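Local coordinates for protein fructosyl amine: oxygen oxidoreductase (PDB 3DJE) that oxidatively deglycates fructosyl amines and fructosyl amino acids, using FAD as its cofactor and molecular oxygen as the electron acceptor, at residues Ala219-Gly222 with Asp226-Asn229; Gly283-Val288 with Asn404-Leu409. All coordinates share one frame; numbering follows the deposited sequence.

How the interactions relate
Interaction 1 is local: 219-222 and 226-229 belong to one loop between strands 212-215 and 232-242, and an aromatic ring joins them without a hydrogen bond. Interaction 2 is long-range, setting strand 274-289 against the loop between helix 397-400 and strand 419-420 through an arginine-threonine hydrogen bond and a Met-aromatic contact. The first is largely buried and borders the FAD site; the second is only partly buried, with its arginine exposed. Strand 232-242, into which the first loop leads, pairs antiparallel with strand 274-289, and its R232 also bonds the carbonyls of W405 and D407. The contact centres are about 14 Å apart, and they meet where N229 OD1 packs against W405 CZ2 at 3.4 Å.

Interaction 1 (Ala219-Gly222 with Asp226-Asn229). With FAD (flavin-adenine dinucleotide), chain C.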
# COMPACT_ATOMS: atom_id res chain seq x y z
N ALA A 219 4.16 6.68 -5.00
CA ALA A 219 4.72 6.31 -6.31
C ALA A 219 5.25 7.51 -7.10
O ALA A 219 6.03 7.32 -8.04
CB ALA A 219 3.69 5.55 -7.15
N SER A 220 4.83 8.72 -6.72
CA SER A 220 5.22 9.95 -7.43
C SER A 220 6.45 10.62 -6.82
O SER A 220 6.91 11.65 -7.32
CB SER A 220 4.06 10.95 -7.46
OG SER A 220 2.91 10.37 -8.04
N ALA A 221 6.98 10.06 -5.73
CA ALA A 221 8.07 10.71 -4.99
C ALA A 221 9.29 11.00 -5.88
O ALA A 221 9.92 12.06 -5.74
CB ALA A 221 8.47 9.90 -3.76
N GLY A 222 9.60 10.08 -6.79
CA GLY A 222 10.77 10.23 -7.68
C GLY A 222 10.71 11.42 -8.63
O GLY A 222 11.72 11.79 -9.25
N ASP A 226 16.21 13.21 -6.88
CA ASP A 226 17.01 12.11 -7.41
C ASP A 226 17.19 11.02 -6.35
O ASP A 226 18.00 11.18 -5.43
CB ASP A 226 18.38 12.62 -7.87
CG ASP A 226 19.22 11.54 -8.55
OD1 ASP A 226 18.79 10.38 -8.68
OD2 ASP A 226 20.36 11.87 -8.97
N PHE A 227 16.43 9.93 -6.48
CA PHE A 227 16.54 8.83 -5.53
C PHE A 227 17.68 7.86 -5.81
O PHE A 227 17.78 6.82 -5.14
CB PHE A 227 15.21 8.08 -5.40
CG PHE A 227 14.21 8.77 -4.52
CD1 PHE A 227 13.35 9.74 -5.04
CD2 PHE A 227 14.15 8.48 -3.16
CE1 PHE A 227 12.42 10.38 -4.21
CE2 PHE A 227 13.22 9.12 -2.32
CZ PHE A 227 12.37 10.08 -2.85
N LYS A 228 18.52 8.16 -6.80
CA LYS A 228 19.62 7.25 -7.13
C LYS A 228 19.14 5.80 -7.37
O LYS A 228 19.72 4.84 -6.85
CB LYS A 228 20.70 7.29 -6.03
CG LYS A 228 21.13 8.69 -5.60
CD LYS A 228 21.81 9.44 -6.74
CE LYS A 228 22.30 10.80 -6.29
NZ LYS A 228 22.72 11.63 -7.44
N ASN A 229 18.05 5.66 -8.13
CA ASN A 229 17.46 4.38 -8.50
C ASN A 229 16.87 3.59 -7.34
O ASN A 229 16.55 2.42 -7.49
CB ASN A 229 18.44 3.50 -9.31
CG ASN A 229 18.90 4.19 -10.60
OD1 ASN A 229 18.10 4.80 -11.31
ND2 ASN A 229 20.20 4.11 -10.88
PA FAD C . -0.06 6.90 -1.21
O1A FAD C . -1.00 6.54 -0.15
O2A FAD C . -0.33 6.43 -2.60
O5B FAD C . 0.04 8.48 -1.14
C5B FAD C . 0.77 9.26 -2.09
C4B FAD C . 0.14 10.66 -2.08
O4B FAD C . 1.06 11.44 -2.87
C3B FAD C . -1.19 10.61 -2.85
O3B FAD C . -2.29 11.02 -2.02
C2B FAD C . -0.93 11.59 -4.00
O2B FAD C . -2.11 12.40 -4.32
C1B FAD C . 0.26 12.42 -3.46
N9A FAD C . 0.86 13.17 -4.60
C8A FAD C . 1.07 12.75 -5.87
N7A FAD C . 1.58 13.78 -6.59
C5A FAD C . 1.67 14.84 -5.78
C6A FAD C . 2.10 16.16 -5.96
N6A FAD C . 2.52 16.58 -7.17
N1A FAD C . 2.07 17.00 -4.90
C2A FAD C . 1.65 16.59 -3.70
N3A FAD C . 1.23 15.34 -3.49
C4A FAD C . 1.23 14.45 -4.52
N1 FAD C . -0.66 -2.61 1.89
C2 FAD C . -1.02 -3.34 3.02
O2 FAD C . -0.49 -3.13 4.12
N3 FAD C . -2.00 -4.32 2.91
C4 FAD C . -2.62 -4.61 1.70
O4 FAD C . -3.49 -5.49 1.64
C4X FAD C . -2.23 -3.89 0.56
N5 FAD C . -2.82 -4.16 -0.67
C5X FAD C . -2.56 -3.32 -1.76
C6 FAD C . -3.31 -3.48 -2.92
C7 FAD C . -3.11 -2.63 -4.00
C7M FAD C . -3.95 -2.87 -5.26
C8 FAD C . -2.17 -1.60 -3.92
C8M FAD C . -2.01 -0.61 -5.10
C9 FAD C . -1.43 -1.44 -2.74
C9A FAD C . -1.63 -2.29 -1.64
N10 FAD C . -0.89 -2.16 -0.45
C10 FAD C . -1.26 -2.90 0.67
C1' FAD C . 0.25 -1.23 -0.38
C2' FAD C . -0.20 0.10 0.23
O2' FAD C . -1.48 0.48 -0.32
C3' FAD C . 0.85 1.17 -0.07
O3' FAD C . 2.16 0.64 0.24
C4' FAD C . 0.64 2.43 0.78
O4' FAD C . -0.72 2.84 0.79
C5' FAD C . 1.51 3.56 0.19
O5' FAD C . 1.37 4.73 1.00
P FAD C . 2.11 6.09 0.57
O1P FAD C . 3.56 5.81 0.35
O2P FAD C . 1.68 7.11 1.56
O3P FAD C . 1.45 6.48 -0.84
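A221 and G222 meet the ring of F227 just beyond the point where S220 borders the cofactor. At S220, OG lies 3.7 Å from C8A of the FAD adenine, a van der Waals approach. The short side chain lets both CB and OG lie against C8A and N7A of the base. A221 follows with two contacts to the phenyl group: its carbonyl O comes to the ring edge, near the ring plane and 3.4 Å from F227 CE1, while its methyl CB packs 4.0 Å from the same carbon. The small apolar side chain suits this buried place beside an aromatic ring. The loop follows strand 212-215 of the mixed, mostly parallel sheet of the Rossmann-type FAD-binding domain, and this short piece of it borders the adenine at S220 and meets F227 at A221 and G222. At G222 the partner is the backbone itself, with CA approaching F227 CD1 obliquely at 3.7 Å. The ring reaches A221 and G222 because CG is anti to the carbonyl carbon (chi1 -80°); it also packs on L358 and C360 of strand 356-360, an apolar setting that suits phenylalanine. Around the base of F227, D226 closes an Asx turn, its OD1 accepting from K228 N at 2.9 Å, and its OD2 forms a salt bridge with K228 NZ at 2.8 Å. Both nitrogens approach from above the carboxylate plane, and these charged groups are exposed.

Interaction 2 (Gly283-Val288 with Asn404-Leu409); sequences GYTNMV and NWRDTL
The backbones stay well apart, T285 CA and W405 CA being 8.8 Å from each other, as strand 274-289 faces a type I beta turn from N404 to D407. Side chains bridge the gap between this strand of the large mixed sheet and the loop between helix 397-400 and strand 419-420. R406 is long enough to span it: its chain bends at chi2 (-67°) and brings the guanidinium to T285, where NH1 donates to OG1 at 3.0 Å. The bond is rather bent (134° at the hydrogen), and OG1 lies tilted from the guanidinium plane. T285 OG1 is hydrogen-bonded most strongly to D420 OD1, and also to the carbonyl O of M419, which takes a further bond from R406 NH1; a compact hydroxyl suits this crowded polar junction. Selenomethionine M287, flexible and apolar, lies against both R406 and W405. Its CG lies 3.3 Å from R406 NH2, and its SE sits above the face of the W405 five-membered ring, a distant Met-aromatic contact 5.2 Å from the centroid. Tryptophan suits position 405 by offering M287 a broad apolar surface. N404 OD1 accepts from R406 N in an Asx turn. The closest apolar approach puts M287 CE 3.5 Å from W405 CB.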
# COMPACT_ATOMS: atom_id res chain seq x y z
N GLY A 283 3.58 -7.00 -10.85
CA GLY A 283 3.35 -5.56 -11.02
C GLY A 283 3.55 -5.05 -12.43
O GLY A 283 4.19 -5.71 -13.26
N TYR A 284 2.95 -3.88 -12.71
CA TYR A 284 3.18 -3.13 -13.95
C TYR A 284 4.04 -1.90 -13.67
O TYR A 284 3.75 -1.13 -12.75
CB TYR A 284 1.86 -2.61 -14.53
CG TYR A 284 0.94 -3.65 -15.08
CD1 TYR A 284 1.01 -4.02 -16.42
CD2 TYR A 284 -0.04 -4.25 -14.28
CE1 TYR A 284 0.16 -4.98 -16.94
CE2 TYR A 284 -0.92 -5.20 -14.79
CZ TYR A 284 -0.80 -5.57 -16.13
OH TYR A 284 -1.66 -6.51 -16.65
N THR A 285 5.08 -1.72 -14.47
CA THR A 285 5.78 -0.44 -14.50
C THR A 285 5.24 0.40 -15.66
O THR A 285 4.44 -0.07 -16.46
CB THR A 285 7.30 -0.63 -14.69
OG1 THR A 285 7.51 -1.40 -15.89
CG2 THR A 285 7.92 -1.35 -13.49
N ASN A 286 5.66 1.66 -15.73
CA ASN A 286 5.35 2.49 -16.89
C ASN A 286 6.62 3.23 -17.30
O ASN A 286 6.75 4.43 -17.08
CB ASN A 286 4.21 3.46 -16.59
CG ASN A 286 3.70 4.19 -17.84
OD1 ASN A 286 3.50 3.57 -18.89
ND2 ASN A 286 3.48 5.49 -17.72
N MSE A 287 7.54 2.46 -17.89
CA MSE A 287 8.88 2.91 -18.25
C MSE A 287 8.85 3.85 -19.45
O MSE A 287 8.46 3.46 -20.55
CB MSE A 287 9.79 1.72 -18.55
CG MSE A 287 10.04 0.79 -17.37
SE MSE A 287 10.91 1.70 -15.87
CE MSE A 287 11.14 0.21 -14.65
N VAL A 288 9.26 5.09 -19.22
CA VAL A 288 9.41 6.06 -20.30
C VAL A 288 10.90 6.36 -20.47
O VAL A 288 11.66 6.33 -19.49
CB VAL A 288 8.60 7.37 -20.07
CG1 VAL A 288 7.11 7.06 -19.86
CG2 VAL A 288 9.16 8.18 -18.90
N ASN A 404 18.21 -4.05 -11.26
CA ASN A 404 17.36 -4.78 -12.18
C ASN A 404 15.91 -4.37 -12.00
O ASN A 404 15.24 -4.81 -11.05
CB ASN A 404 17.52 -6.29 -11.95
CG ASN A 404 16.59 -7.12 -12.82
OD1 ASN A 404 15.98 -6.62 -13.77
ND2 ASN A 404 16.48 -8.40 -12.48
N TRP A 405 15.42 -3.53 -12.91
CA TRP A 405 14.05 -3.03 -12.87
C TRP A 405 13.01 -4.12 -13.08
O TRP A 405 11.83 -3.93 -12.74
CB TRP A 405 13.82 -1.91 -13.90
CG TRP A 405 14.66 -0.68 -13.71
CD1 TRP A 405 15.60 -0.20 -14.57
CD2 TRP A 405 14.64 0.23 -12.59
NE1 TRP A 405 16.17 0.95 -14.07
CE2 TRP A 405 15.60 1.23 -12.86
CE3 TRP A 405 13.90 0.29 -11.40
CZ2 TRP A 405 15.84 2.29 -11.97
CZ3 TRP A 405 14.14 1.34 -10.52
CH2 TRP A 405 15.10 2.33 -10.81
N ARG A 406 13.42 -5.25 -13.66
CA ARG A 406 12.51 -6.35 -13.95
C ARG A 406 12.52 -7.43 -12.85
O ARG A 406 11.90 -8.48 -13.01
CB ARG A 406 12.80 -6.94 -15.35
CG ARG A 406 12.56 -5.97 -16.53
CD ARG A 406 11.08 -5.62 -16.70
NE ARG A 406 10.86 -4.34 -17.38
CZ ARG A 406 9.75 -3.61 -17.26
NH1 ARG A 406 8.75 -4.03 -16.49
NH2 ARG A 406 9.63 -2.46 -17.91
N ASP A 407 13.21 -7.16 -11.74
CA ASP A 407 13.23 -8.04 -10.56
C ASP A 407 11.81 -8.23 -10.03
O ASP A 407 11.11 -7.25 -9.71
CB ASP A 407 14.13 -7.45 -9.46
CG ASP A 407 14.47 -8.44 -8.34
OD1 ASP A 407 13.77 -9.46 -8.13
OD2 ASP A 407 15.47 -8.18 -7.62
N THR A 408 11.38 -9.48 -9.93
CA THR A 408 10.02 -9.77 -9.45
C THR A 408 9.86 -9.56 -7.93
O THR A 408 8.74 -9.55 -7.42
CB THR A 408 9.58 -11.20 -9.83
OG1 THR A 408 10.57 -12.14 -9.38
CG2 THR A 408 9.39 -11.32 -11.34
N LEU A 409 10.99 -9.41 -7.24
CA LEU A 409 11.02 -9.06 -5.80
C LEU A 409 10.13 -9.95 -4.91
O LEU A 409 9.41 -9.45 -4.04
CB LEU A 409 10.66 -7.58 -5.59
CG LEU A 409 11.67 -6.59 -6.17
CD1 LEU A 409 11.13 -5.17 -6.13
CD2 LEU A 409 12.99 -6.68 -5.46